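Local coordinates for aryl acylamidase (bacterium CSBL00001, PDB 4YJ6), which probably hydrolyses the amide bond of aryl acylamides, releasing an arylamine and a carboxylate, as a member of the amidase signature family, at residues L82-F87 with T131-Y136; G98-L103 with A350-A355; G181-G186 with Y221-P226; A89-P94 with G111-Y116. One frame throughout, in Å; residues are numbered along the deposited sequence.

Contact 1: residues L82-F87 with T131-Y136; sequences LMKDLF and TNSPVY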
loop_
_atom_site.group_PDB
_atom_site.type_symbol
_atom_site.label_atom_id
_atom_site.label_comp_id
_atom_site.label_asym_id
_atom_site.label_seq_id
_atom_site.Cartn_x
_atom_site.Cartn_y
_atom_site.Cartn_z
ATOM N N LEU A 82 5.243 11.682 -1.093
ATOM C CA LEU A 82 5.253 11.405 -2.534
ATOM C C LEU A 82 4.077 10.486 -2.877
ATOM O O LEU A 82 3.634 9.705 -2.000
ATOM C CB LEU A 82 6.563 10.722 -2.962
ATOM C CG LEU A 82 7.827 11.583 -2.990
ATOM C CD1 LEU A 82 8.447 11.717 -1.600
ATOM C CD2 LEU A 82 8.831 10.944 -3.941
HETATM N N MSE A 83 3.573 10.591 -4.109
HETATM C CA MSE A 83 2.431 9.743 -4.530
HETATM C C MSE A 83 3.048 8.588 -5.319
HETATM O O MSE A 83 4.273 8.583 -5.627
HETATM C CB MSE A 83 1.455 10.531 -5.409
HETATM C CG MSE A 83 2.128 10.856 -6.728
HETATM SE SE MSE A 83 0.886 11.667 -7.922
HETATM C CE MSE A 83 -0.434 10.248 -8.131
ATOM N N LYS A 84 2.206 7.619 -5.655
ATOM C CA LYS A 84 2.658 6.414 -6.374
ATOM C C LYS A 84 2.411 6.515 -7.881
ATOM O O LYS A 84 1.314 6.907 -8.322
ATOM C CB LYS A 84 1.882 5.227 -5.810
ATOM C CG LYS A 84 2.165 3.877 -6.517
ATOM C CD LYS A 84 1.403 2.795 -5.743
ATOM C CE LYS A 84 1.452 1.482 -6.504
ATOM N NZ LYS A 84 0.723 0.431 -5.762
ATOM N N ASP A 85 3.396 6.095 -8.674
ATOM C CA ASP A 85 3.261 6.088 -10.126
ATOM C C ASP A 85 2.526 4.820 -10.640
ATOM O O ASP A 85 3.112 3.987 -11.342
ATOM C CB ASP A 85 4.681 6.182 -10.743
ATOM C CG ASP A 85 4.658 6.207 -12.265
ATOM O OD1 ASP A 85 3.590 6.524 -12.841
ATOM O OD2 ASP A 85 5.747 5.947 -12.866
ATOM N N LEU A 86 1.241 4.685 -10.313
ATOM C CA LEU A 86 0.429 3.593 -10.837
ATOM C C LEU A 86 -0.979 4.162 -11.002
ATOM O O LEU A 86 -1.651 4.443 -10.008
ATOM C CB LEU A 86 0.429 2.375 -9.880
ATOM C CG LEU A 86 -0.499 1.249 -10.355
ATOM C CD1 LEU A 86 -0.064 0.723 -11.756
ATOM C CD2 LEU A 86 -0.490 0.101 -9.330
ATOM N N PHE A 87 -1.370 4.390 -12.263
ATOM C CA PHE A 87 -2.566 5.167 -12.583
ATOM C C PHE A 87 -2.540 6.526 -11.871
ATOM O O PHE A 87 -3.575 7.061 -11.474
ATOM C CB PHE A 87 -3.829 4.373 -12.278
ATOM C CG PHE A 87 -3.955 3.148 -13.144
ATOM C CD1 PHE A 87 -4.414 3.267 -14.464
ATOM C CD2 PHE A 87 -3.559 1.901 -12.674
ATOM C CE1 PHE A 87 -4.518 2.160 -15.281
ATOM C CE2 PHE A 87 -3.661 0.767 -13.493
ATOM C CZ PHE A 87 -4.140 0.893 -14.781
ATOM N N THR A 131 6.606 7.632 -6.681
ATOM C CA THR A 131 7.359 6.448 -6.330
ATOM C C THR A 131 7.116 5.278 -7.285
ATOM O O THR A 131 6.071 5.184 -7.929
ATOM C CB THR A 131 6.992 5.987 -4.889
ATOM O OG1 THR A 131 5.568 5.846 -4.804
ATOM C CG2 THR A 131 7.446 7.038 -3.864
ATOM N N ASN A 132 8.089 4.358 -7.338
ATOM C CA ASN A 132 8.101 3.255 -8.310
ATOM C C ASN A 132 7.051 2.172 -8.012
ATOM O O ASN A 132 6.773 1.886 -6.840
ATOM C CB ASN A 132 9.484 2.593 -8.247
ATOM C CG ASN A 132 9.836 1.815 -9.511
ATOM O OD1 ASN A 132 9.271 2.019 -10.560
ATOM N ND2 ASN A 132 10.800 0.901 -9.384
ATOM N N SER A 133 6.525 1.577 -9.086
ATOM C CA SER A 133 5.586 0.446 -9.038
ATOM C C SER A 133 5.998 -0.504 -10.171
ATOM O O SER A 133 6.572 -0.055 -11.166
ATOM C CB SER A 133 4.132 0.968 -9.274
ATOM O OG SER A 133 3.183 -0.091 -9.551
ATOM N N PRO A 134 5.696 -1.810 -10.033
ATOM C CA PRO A 134 5.782 -2.739 -11.159
ATOM C C PRO A 134 4.715 -2.419 -12.203
ATOM O O PRO A 134 3.710 -1.734 -11.924
ATOM C CB PRO A 134 5.455 -4.097 -10.517
ATOM C CG PRO A 134 4.464 -3.729 -9.426
ATOM C CD PRO A 134 5.076 -2.439 -8.848
ATOM N N VAL A 135 4.930 -2.908 -13.413
ATOM C CA VAL A 135 4.055 -2.593 -14.533
ATOM C C VAL A 135 2.619 -2.991 -14.220
ATOM O O VAL A 135 2.354 -4.114 -13.828
ATOM C CB VAL A 135 4.530 -3.303 -15.837
ATOM C CG1 VAL A 135 3.458 -3.215 -16.927
ATOM C CG2 VAL A 135 5.901 -2.723 -16.301
ATOM N N TYR A 136 1.707 -2.035 -14.375
ATOM C CA TYR A 136 0.272 -2.248 -14.142
ATOM C C TYR A 136 -0.020 -2.782 -12.730
ATOM O O TYR A 136 -1.107 -3.321 -12.476
ATOM C CB TYR A 136 -0.333 -3.186 -15.212
ATOM C CG TYR A 136 -0.809 -2.473 -16.470
ATOM C CD1 TYR A 136 -1.828 -1.546 -16.396
ATOM C CD2 TYR A 136 -0.246 -2.739 -17.736
ATOM C CE1 TYR A 136 -2.291 -0.886 -17.537
ATOM C CE2 TYR A 136 -0.700 -2.090 -18.877
ATOM C CZ TYR A 136 -1.715 -1.163 -18.769
ATOM O OH TYR A 136 -2.194 -0.494 -19.873
HETATM O O HOH W 1 4.119 6.978 -2.794
HETATM O O HOH W 2 6.800 3.509 -11.602
#

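Contact 2: residues G98-L103 with A350-A355; sequences GGIRAL and ADIPDA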
loop_
_atom_site.group_PDB
_atom_site.type_symbol
_atom_site.label_atom_id
_atom_site.label_comp_id
_atom_site.label_asym_id
_atom_site.label_seq_id
_atom_site.Cartn_x
_atom_site.Cartn_y
_atom_site.Cartn_z
ATOM N N GLY A 98 3.594 2.226 -13.732
ATOM C CA GLY A 98 4.582 1.312 -13.182
ATOM C C GLY A 98 5.716 0.969 -14.139
ATOM O O GLY A 98 6.148 -0.186 -14.240
ATOM N N GLY A 99 6.207 1.964 -14.871
ATOM C CA GLY A 99 7.442 1.762 -15.605
ATOM C C GLY A 99 7.248 1.242 -17.015
ATOM O O GLY A 99 8.075 0.482 -17.522
ATOM N N ILE A 100 6.172 1.649 -17.668
ATOM C CA ILE A 100 6.007 1.339 -19.088
ATOM C C ILE A 100 6.717 2.413 -19.897
ATOM O O ILE A 100 6.273 3.558 -19.922
ATOM C CB ILE A 100 4.540 1.280 -19.477
ATOM C CG1 ILE A 100 3.835 0.158 -18.687
ATOM C CG2 ILE A 100 4.383 1.077 -21.008
ATOM C CD1 ILE A 100 2.359 0.031 -19.037
ATOM N N ARG A 101 7.836 2.038 -20.523
ATOM C CA ARG A 101 8.695 3.014 -21.217
ATOM C C ARG A 101 7.913 3.803 -22.275
ATOM O O ARG A 101 8.149 5.001 -22.454
ATOM C CB ARG A 101 9.896 2.306 -21.851
ATOM C CG ARG A 101 10.657 3.177 -22.838
ATOM C CD ARG A 101 11.821 2.396 -23.426
ATOM N NE ARG A 101 12.960 2.380 -22.519
ATOM C CZ ARG A 101 13.862 3.359 -22.461
ATOM N NH1 ARG A 101 13.746 4.424 -23.263
ATOM N NH2 ARG A 101 14.881 3.281 -21.605
ATOM N N ALA A 102 6.970 3.152 -22.967
ATOM C CA ALA A 102 6.221 3.812 -24.019
ATOM C C ALA A 102 5.391 4.981 -23.498
ATOM O O ALA A 102 4.959 5.832 -24.280
ATOM C CB ALA A 102 5.291 2.818 -24.730
ATOM N N LEU A 103 5.147 5.012 -22.191
ATOM C CA LEU A 103 4.326 6.085 -21.608
ATOM C C LEU A 103 5.153 7.197 -20.972
ATOM O O LEU A 103 4.590 8.056 -20.290
ATOM C CB LEU A 103 3.405 5.499 -20.515
ATOM C CG LEU A 103 2.348 4.527 -21.040
ATOM C CD1 LEU A 103 1.515 3.949 -19.859
ATOM C CD2 LEU A 103 1.466 5.263 -22.011
ATOM N N ALA A 350 7.457 -5.229 -25.816
ATOM C CA ALA A 350 8.522 -5.596 -24.882
ATOM C C ALA A 350 8.340 -4.907 -23.529
ATOM O O ALA A 350 8.946 -5.326 -22.543
ATOM C CB ALA A 350 9.891 -5.237 -25.463
ATOM N N ASP A 351 7.521 -3.850 -23.486
ATOM C CA ASP A 351 7.332 -3.105 -22.229
ATOM C C ASP A 351 6.421 -3.852 -21.231
ATOM O O ASP A 351 6.354 -3.491 -20.050
ATOM C CB ASP A 351 6.745 -1.721 -22.495
ATOM C CG ASP A 351 7.697 -0.819 -23.289
ATOM O OD1 ASP A 351 8.853 -1.237 -23.582
ATOM O OD2 ASP A 351 7.275 0.308 -23.601
ATOM N N ILE A 352 5.727 -4.877 -21.712
ATOM C CA ILE A 352 4.847 -5.675 -20.873
ATOM C C ILE A 352 5.522 -7.005 -20.514
ATOM O O ILE A 352 5.947 -7.730 -21.408
ATOM C CB ILE A 352 3.525 -6.006 -21.617
ATOM C CG1 ILE A 352 2.821 -4.721 -22.085
ATOM C CG2 ILE A 352 2.592 -6.825 -20.732
ATOM C CD1 ILE A 352 2.382 -3.763 -20.923
ATOM N N PRO A 353 5.596 -7.335 -19.217
ATOM C CA PRO A 353 6.197 -8.619 -18.819
ATOM C C PRO A 353 5.449 -9.790 -19.431
ATOM O O PRO A 353 4.224 -9.732 -19.545
ATOM C CB PRO A 353 6.002 -8.639 -17.297
ATOM C CG PRO A 353 5.898 -7.245 -16.892
ATOM C CD PRO A 353 5.248 -6.508 -18.042
ATOM N N ASP A 354 6.160 -10.855 -19.810
ATOM C CA ASP A 354 5.501 -12.022 -20.358
ATOM C C ASP A 354 4.409 -12.566 -19.428
ATOM O O ASP A 354 3.370 -12.988 -19.906
ATOM C CB ASP A 354 6.535 -13.127 -20.622
ATOM C CG ASP A 354 7.400 -12.852 -21.859
ATOM O OD1 ASP A 354 7.158 -11.849 -22.576
ATOM O OD2 ASP A 354 8.319 -13.669 -22.119
ATOM N N ALA A 355 4.661 -12.589 -18.116
ATOM C CA ALA A 355 3.721 -13.162 -17.147
ATOM C C ALA A 355 2.414 -12.387 -17.122
ATOM O O ALA A 355 1.352 -12.945 -16.891
ATOM C CB ALA A 355 4.342 -13.188 -15.735
#

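Contact 3: residues G181-G186 with Y221-P226; sequences GTDGGG and YLYEGP. With PO4 (phosphate ion), chain B.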
loop_
_atom_site.group_PDB
_atom_site.type_symbol
_atom_site.label_atom_id
_atom_site.label_comp_id
_atom_site.label_asym_id
_atom_site.label_seq_id
_atom_site.Cartn_x
_atom_site.Cartn_y
_atom_site.Cartn_z
ATOM N N GLY A 181 0.085 4.759 -1.049
ATOM C CA GLY A 181 0.075 3.465 -1.691
ATOM C C GLY A 181 -1.278 3.220 -2.333
ATOM O O GLY A 181 -2.261 3.938 -2.089
ATOM N N THR A 182 -1.316 2.232 -3.217
ATOM C CA THR A 182 -2.598 1.785 -3.755
ATOM C C THR A 182 -2.635 0.283 -3.614
ATOM O O THR A 182 -1.583 -0.360 -3.460
ATOM C CB THR A 182 -2.814 2.195 -5.229
ATOM O OG1 THR A 182 -1.927 1.487 -6.111
ATOM C CG2 THR A 182 -2.587 3.726 -5.382
ATOM N N ASP A 183 -3.838 -0.288 -3.659
ATOM C CA ASP A 183 -3.972 -1.690 -3.196
ATOM C C ASP A 183 -5.158 -2.357 -3.923
ATOM O O ASP A 183 -6.312 -1.958 -3.712
ATOM C CB ASP A 183 -4.202 -1.591 -1.663
ATOM C CG ASP A 183 -4.196 -2.936 -0.924
ATOM O OD1 ASP A 183 -4.857 -3.909 -1.339
ATOM O OD2 ASP A 183 -3.520 -2.982 0.130
ATOM N N GLY A 184 -4.863 -3.346 -4.781
ATOM C CA GLY A 184 -5.866 -4.107 -5.517
ATOM C C GLY A 184 -5.716 -5.606 -5.152
ATOM O O GLY A 184 -6.677 -6.362 -5.312
ATOM N N GLY A 185 -4.542 -5.995 -4.653
ATOM C CA GLY A 185 -4.311 -7.371 -4.167
ATOM C C GLY A 185 -3.476 -7.348 -2.903
ATOM O O GLY A 185 -2.975 -8.365 -2.456
ATOM N N GLY A 186 -3.332 -6.167 -2.303
ATOM C CA GLY A 186 -2.572 -6.072 -1.083
ATOM C C GLY A 186 -1.526 -4.969 -1.052
ATOM O O GLY A 186 -0.805 -4.853 -0.073
ATOM N N TYR A 221 -11.885 -4.987 -5.171
ATOM C CA TYR A 221 -11.902 -3.666 -4.549
ATOM C C TYR A 221 -10.500 -3.032 -4.630
ATOM O O TYR A 221 -9.502 -3.688 -4.331
ATOM C CB TYR A 221 -12.312 -3.804 -3.083
ATOM C CG TYR A 221 -13.744 -4.182 -2.804
ATOM C CD1 TYR A 221 -14.796 -3.461 -3.349
ATOM C CD2 TYR A 221 -14.046 -5.252 -1.952
ATOM C CE1 TYR A 221 -16.119 -3.785 -3.050
ATOM C CE2 TYR A 221 -15.367 -5.563 -1.637
ATOM C CZ TYR A 221 -16.391 -4.823 -2.196
ATOM O OH TYR A 221 -17.695 -5.111 -1.879
ATOM N N LEU A 222 -10.451 -1.735 -4.943
ATOM C CA LEU A 222 -9.191 -0.996 -5.052
ATOM C C LEU A 222 -9.208 0.117 -4.016
ATOM O O LEU A 222 -10.249 0.774 -3.822
ATOM C CB LEU A 222 -9.065 -0.324 -6.429
ATOM C CG LEU A 222 -9.274 -1.272 -7.625
ATOM C CD1 LEU A 222 -9.140 -0.479 -8.975
ATOM C CD2 LEU A 222 -8.244 -2.410 -7.584
ATOM N N TYR A 223 -8.061 0.349 -3.392
ATOM C CA TYR A 223 -7.962 1.320 -2.321
ATOM C C TYR A 223 -6.736 2.206 -2.464
ATOM O O TYR A 223 -5.678 1.754 -2.939
ATOM C CB TYR A 223 -7.728 0.568 -1.006
ATOM C CG TYR A 223 -8.663 -0.587 -0.725
ATOM C CD1 TYR A 223 -9.943 -0.347 -0.177
ATOM C CD2 TYR A 223 -8.272 -1.905 -0.964
ATOM C CE1 TYR A 223 -10.810 -1.400 0.123
ATOM C CE2 TYR A 223 -9.166 -2.985 -0.654
ATOM C CZ TYR A 223 -10.417 -2.699 -0.126
ATOM O OH TYR A 223 -11.280 -3.717 0.206
ATOM N N GLU A 224 -6.848 3.461 -2.013
ATOM C CA GLU A 224 -5.652 4.274 -1.736
ATOM C C GLU A 224 -5.509 4.441 -0.235
ATOM O O GLU A 224 -6.512 4.529 0.492
ATOM C CB GLU A 224 -5.777 5.660 -2.396
ATOM C CG GLU A 224 -5.905 5.549 -3.948
ATOM C CD GLU A 224 -5.480 6.787 -4.713
ATOM O OE1 GLU A 224 -4.582 7.531 -4.266
ATOM O OE2 GLU A 224 -6.073 7.004 -5.800
ATOM N N GLY A 225 -4.275 4.473 0.249
ATOM C CA GLY A 225 -4.069 4.652 1.677
ATOM C C GLY A 225 -2.607 4.901 1.993
ATOM O O GLY A 225 -1.760 4.826 1.123
ATOM N N PRO A 226 -2.324 5.198 3.261
ATOM C CA PRO A 226 -1.000 5.615 3.710
ATOM C C PRO A 226 -0.097 4.460 4.149
ATOM O O PRO A 226 -0.582 3.469 4.705
ATOM C CB PRO A 226 -1.321 6.506 4.900
ATOM C CG PRO A 226 -2.515 5.822 5.527
ATOM C CD PRO A 226 -3.322 5.281 4.333
HETATM P P PO4 B . -2.116 -4.182 -6.812
HETATM O O1 PO4 B . -1.288 -5.396 -7.277
HETATM O O2 PO4 B . -3.421 -4.307 -7.560
HETATM O O3 PO4 B . -2.316 -4.310 -5.342
HETATM O O4 PO4 B . -1.466 -2.869 -7.175
HETATM O O HOH W 3 -2.181 6.632 -2.879
#

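Contact 4: residues A89-P94 with G111-Y116; sequences AKPGWP and GVWSTY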
loop_
_atom_site.group_PDB
_atom_site.type_symbol
_atom_site.label_atom_id
_atom_site.label_comp_id
_atom_site.label_asym_id
_atom_site.label_seq_id
_atom_site.Cartn_x
_atom_site.Cartn_y
_atom_site.Cartn_z
ATOM N N ALA A 89 -2.765 10.273 -11.334
ATOM C CA ALA A 89 -3.320 11.428 -12.044
ATOM C C ALA A 89 -3.041 12.672 -11.219
ATOM O O ALA A 89 -3.561 12.836 -10.107
ATOM C CB ALA A 89 -4.825 11.267 -12.275
ATOM N N LYS A 90 -2.205 13.553 -11.762
ATOM C CA LYS A 90 -1.981 14.852 -11.129
ATOM C C LYS A 90 -1.619 15.784 -12.274
ATOM O O LYS A 90 -0.695 15.510 -13.031
ATOM C CB LYS A 90 -0.859 14.809 -10.089
ATOM C CG LYS A 90 -0.684 16.200 -9.439
ATOM C CD LYS A 90 0.224 16.179 -8.270
ATOM C CE LYS A 90 0.080 17.477 -7.422
ATOM N NZ LYS A 90 0.267 18.776 -8.144
ATOM N N PRO A 91 -2.365 16.872 -12.423
ATOM C CA PRO A 91 -2.183 17.653 -13.659
ATOM C C PRO A 91 -0.727 18.059 -13.924
ATOM O O PRO A 91 -0.042 18.565 -13.025
ATOM C CB PRO A 91 -3.098 18.848 -13.434
ATOM C CG PRO A 91 -4.245 18.260 -12.632
ATOM C CD PRO A 91 -3.538 17.309 -11.649
ATOM N N GLY A 92 -0.246 17.783 -15.142
ATOM C CA GLY A 92 1.124 18.102 -15.506
ATOM C C GLY A 92 2.186 17.091 -15.101
ATOM O O GLY A 92 3.345 17.234 -15.485
ATOM N N TRP A 93 1.808 16.050 -14.353
ATOM C CA TRP A 93 2.779 15.067 -13.894
ATOM C C TRP A 93 2.748 13.826 -14.790
ATOM O O TRP A 93 1.757 13.563 -15.472
ATOM C CB TRP A 93 2.457 14.633 -12.461
ATOM C CG TRP A 93 2.811 15.657 -11.407
ATOM C CD1 TRP A 93 2.798 17.034 -11.525
ATOM C CD2 TRP A 93 3.245 15.371 -10.086
ATOM N NE1 TRP A 93 3.201 17.614 -10.325
ATOM C CE2 TRP A 93 3.483 16.610 -9.431
ATOM C CE3 TRP A 93 3.453 14.179 -9.381
ATOM C CZ2 TRP A 93 3.911 16.683 -8.104
ATOM C CZ3 TRP A 93 3.897 14.249 -8.055
ATOM C CH2 TRP A 93 4.102 15.499 -7.424
ATOM N N PRO A 94 3.843 13.072 -14.799
ATOM C CA PRO A 94 3.842 11.877 -15.653
ATOM C C PRO A 94 2.966 10.792 -15.067
ATOM O O PRO A 94 2.501 10.889 -13.928
ATOM C CB PRO A 94 5.316 11.441 -15.685
ATOM C CG PRO A 94 5.966 12.111 -14.542
ATOM C CD PRO A 94 5.149 13.313 -14.153
ATOM N N GLY A 111 -7.255 19.137 -14.413
ATOM C CA GLY A 111 -8.453 18.885 -13.637
ATOM C C GLY A 111 -8.725 17.432 -13.257
ATOM O O GLY A 111 -9.732 17.159 -12.598
ATOM N N VAL A 112 -7.849 16.509 -13.677
ATOM C CA VAL A 112 -7.981 15.070 -13.360
ATOM C C VAL A 112 -6.992 14.671 -12.235
ATOM O O VAL A 112 -5.778 14.856 -12.363
ATOM C CB VAL A 112 -7.704 14.224 -14.626
ATOM C CG1 VAL A 112 -7.887 12.712 -14.361
ATOM C CG2 VAL A 112 -8.636 14.675 -15.804
ATOM N N TRP A 113 -7.525 14.107 -11.145
ATOM C CA TRP A 113 -6.697 13.811 -9.963
ATOM C C TRP A 113 -6.968 12.435 -9.423
ATOM O O TRP A 113 -8.117 12.000 -9.389
ATOM C CB TRP A 113 -7.008 14.771 -8.821
ATOM C CG TRP A 113 -6.590 16.187 -9.049
ATOM C CD1 TRP A 113 -7.226 17.129 -9.818
ATOM C CD2 TRP A 113 -5.447 16.837 -8.473
ATOM N NE1 TRP A 113 -6.535 18.327 -9.754
ATOM C CE2 TRP A 113 -5.456 18.180 -8.925
ATOM C CE3 TRP A 113 -4.439 16.427 -7.588
ATOM C CZ2 TRP A 113 -4.483 19.098 -8.544
ATOM C CZ3 TRP A 113 -3.486 17.342 -7.198
ATOM C CH2 TRP A 113 -3.500 18.664 -7.694
ATOM N N SER A 114 -5.920 11.760 -8.956
ATOM C CA SER A 114 -6.133 10.581 -8.109
ATOM C C SER A 114 -6.183 11.057 -6.655
ATOM O O SER A 114 -5.810 12.189 -6.348
ATOM C CB SER A 114 -5.082 9.521 -8.365
ATOM O OG SER A 114 -3.796 10.043 -8.258
ATOM N N THR A 115 -6.667 10.208 -5.750
ATOM C CA THR A 115 -7.114 10.718 -4.443
ATOM C C THR A 115 -5.986 11.193 -3.555
ATOM O O THR A 115 -6.091 12.244 -2.931
ATOM C CB THR A 115 -7.880 9.624 -3.714
ATOM O OG1 THR A 115 -8.998 9.267 -4.539
ATOM C CG2 THR A 115 -8.355 10.146 -2.319
ATOM N N TYR A 116 -4.919 10.418 -3.451
ATOM C CA TYR A 116 -3.857 10.790 -2.509
ATOM C C TYR A 116 -3.262 12.208 -2.802
ATOM O O TYR A 116 -3.238 13.022 -1.912
ATOM C CB TYR A 116 -2.784 9.703 -2.485
ATOM C CG TYR A 116 -1.747 9.907 -1.433
ATOM C CD1 TYR A 116 -1.951 9.395 -0.141
ATOM C CD2 TYR A 116 -0.543 10.542 -1.729
ATOM C CE1 TYR A 116 -1.014 9.552 0.837
ATOM C CE2 TYR A 116 0.429 10.690 -0.735
ATOM C CZ TYR A 116 0.176 10.178 0.536
ATOM O OH TYR A 116 1.107 10.304 1.530
#

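Contact 1: residues L82-F87 with T131-Y136
Thr131 sits beside Met83 and Asp85 and closes a short parallel beta bridge, with the CA atoms of Lys84 and Thr131 4.7 Å apart. Its N-H gives a hydrogen bond to Met83 O. Its carbonyl O takes a straighter one (165°) from Asp85 N at 2.9 Å. Both donors lie in the plane of the carbonyl they meet. The Thr131 hydroxyl holds the position between the backbone N and the carbonyl carbon (chi1 53°), and from there OG1 donates to water 1 at 2.7 Å. The same water donates to Leu82 O. Thr131 CG2, opposite the carbonyl carbon and beside the backbone N, rests 3.9 Å from Leu82 CB.

Past the bridge, Ser133 packs against Lys84 CE and the Leu86 side chain. Its OG donates forward to Pro134 O of the next residue, on a lone pair, and lies 3.7 Å from Leu86 CD2. With an alanine here, Pro134 O is likely to lose its hydroxyl donor, and Leu86 and Lys84 CE a neighbour. Water 2 accepts from Ser133 N and donates to Asp85 OD2, a carboxylate oxygen also bonded to Thr96.

Tyr136 closes the far end. Leu86 CD1 reaches its backbone C at 3.6 Å. Phe87 CZ meets the Tyr136 ring at its edge, 3.7 Å from CD1, with the planes 46° apart. The phenol OH bonds to Ser333.

Lys84 runs fully extended past Ser133, and its NZ is held by the hydroxyls of Ser163, Ser164 and Thr182. This chemistry is consistent with the Ser-cisSer-Lys triad of amidase signature enzymes.

Contact 2: residues G98-L103 with A350-A355
Ile100 and Asp351 mark the closest approach of the two backbones, with their CA atoms 5.6 Å apart. The site is a meeting of two short 3-10 turns within the amidase fold. Residues 101-103 form one turn, closed by Leu103 N to Ile100 O at 2.9 Å. The other ends at Asp351, and the chain then passes Ile352 and Pro353, the N-cap residue of helix 354-363. Before the first turn the chain runs through Gly98 and Gly99, both with positive phi.

The Asp351 carboxylate reaches across to the start of the 101-103 turn. Its CG stands opposite the carbonyl carbon and beside the backbone N (chi1 -65°). OD2 takes a hydrogen bond from Ala102 N at 2.9 Å, on its syn side but 31° out of the carboxylate plane. The N-H...O angle of 136° makes this a bent bond. The same OD2 lies 3.4 Å from Ala102 CB. Replacing Asp351 by an alanine would probably leave Ala102 N without this acceptor and the turns held by apolar packing.

A phosphate ion, separate from the one bound at Gly184 and Gly185, lies about 3 Å from the Asp351 side chain at the nearest atoms. The apolar packing centres on Ile100. Its CG2 lies 4.0 Å from Asp351 CB. Ile100 CG1 leads the other way along the side chain, and its terminal CD1 meets Ile352 CD1, methyl to methyl, at 4.2 Å.

Contact 3: residues G181-G186 with Y221-P226
An antiparallel strand pair leads here into a pocket, probably the active site, that holds a phosphate ion. Gly181 pairs with Gly225, Thr182 with Glu224 and Asp183 with Tyr223. The Gly181–Gly225 pair makes two hydrogen bonds. The one from Gly181 N runs almost straight down the Gly225 C=O, while Gly225 N comes to Gly181 O from above its carbonyl plane. At the next hydrogen-bonded pair Tyr223 N donates to Asp183 O at 2.9 Å; the bond from Asp183 N to Tyr223 O is weak.

Thr182 and Glu224 lie side by side and point the same way, Thr182 CG2 4.0 Å from Glu224 CG. Water 3 donates to both Gly181 O and Glu224 OE1, an oxygen also bonded to Tyr116 N. On the other face Asp183 OD1 pairs with Arg189 and Asn437.

Beyond the strand, Gly184 N and Gly185 N both donate to phosphate O3, at 2.8 Å and 2.9 Å. Gly184 CA lies 3.6 Å from Leu222 CD2, and a CB at Gly184 would clash with that methyl and with the phosphate. Ser163 and Ser187 also bond the ion, which probably came from the crystallisation liquor. Two backbone N-H groups on one anion oxygen, next to these serines, are consistent with the oxyanion hole of amidase signature enzymes.

Contact 4: residues A89-P94 with G111-Y116
Lys90 has CG opposite its backbone N (chi1 -179°) and stays extended until the last bond, which bends. The indole of Trp113, with chi1 -69°, swings back toward residues 89-91. The two side chains therefore lie alongside each other, pointing the same way, with Lys90 CE 3.6 Å from Trp113 CZ3. Pro91 crosses the indole at about a right angle. Its CD sits over one face of the five-membered ring, 3.6 Å from the centroid and 20° off the normal, as a CH-pi contact. Pro91 CG reaches Gly111 N at 3.6 Å.

The proline belongs to a type II beta turn from Lys90 to Trp93, closed by Trp93 N to Lys90 O, with Gly92 at positive phi. Across from it, Ser114 is the N-cap residue of helix 115-122. Its N-H bonds to Ala89 O at 2.8 Å, and its OG accepts a longer bond from Ala89 N at 3.3 Å. Ala89 O also meets the Trp113 CA hydrogen. Ala89 CB rests on Val112 CG1 at 4.0 Å.

On its other side Lys90 meets Trp93: its CD stands 3.4 Å above the centre of that ring system. NZ ends in a salt bridge to Glu55, whose other carboxylate oxygen takes Trp93 NE1.

Contact 1 touches each of the other three. Toward contact 3, Lys84 NZ lies 2.9 Å from Thr182 OG1, and the Leu86 side chain comes within about 4 Å of the phosphate of contact 3, nearest atoms. The region round that phosphate is probably the active site. Toward contact 4, Met83 CE packs on Ser114 OG at 3.4 Å. Toward contact 2, Tyr136 CE2 meets Ile100 CD1 at 3.7 Å. Contacts 3 and 4 join through Glu224, whose OE2 takes a hydrogen bond from Thr115 N at 3.3 Å, at the start of helix 115-122. Contact 2 lies farther from the phosphate of contact 3: its nearest atoms stay about 9 Å from contact 3, and its centre is 21 Å from that of contact 4.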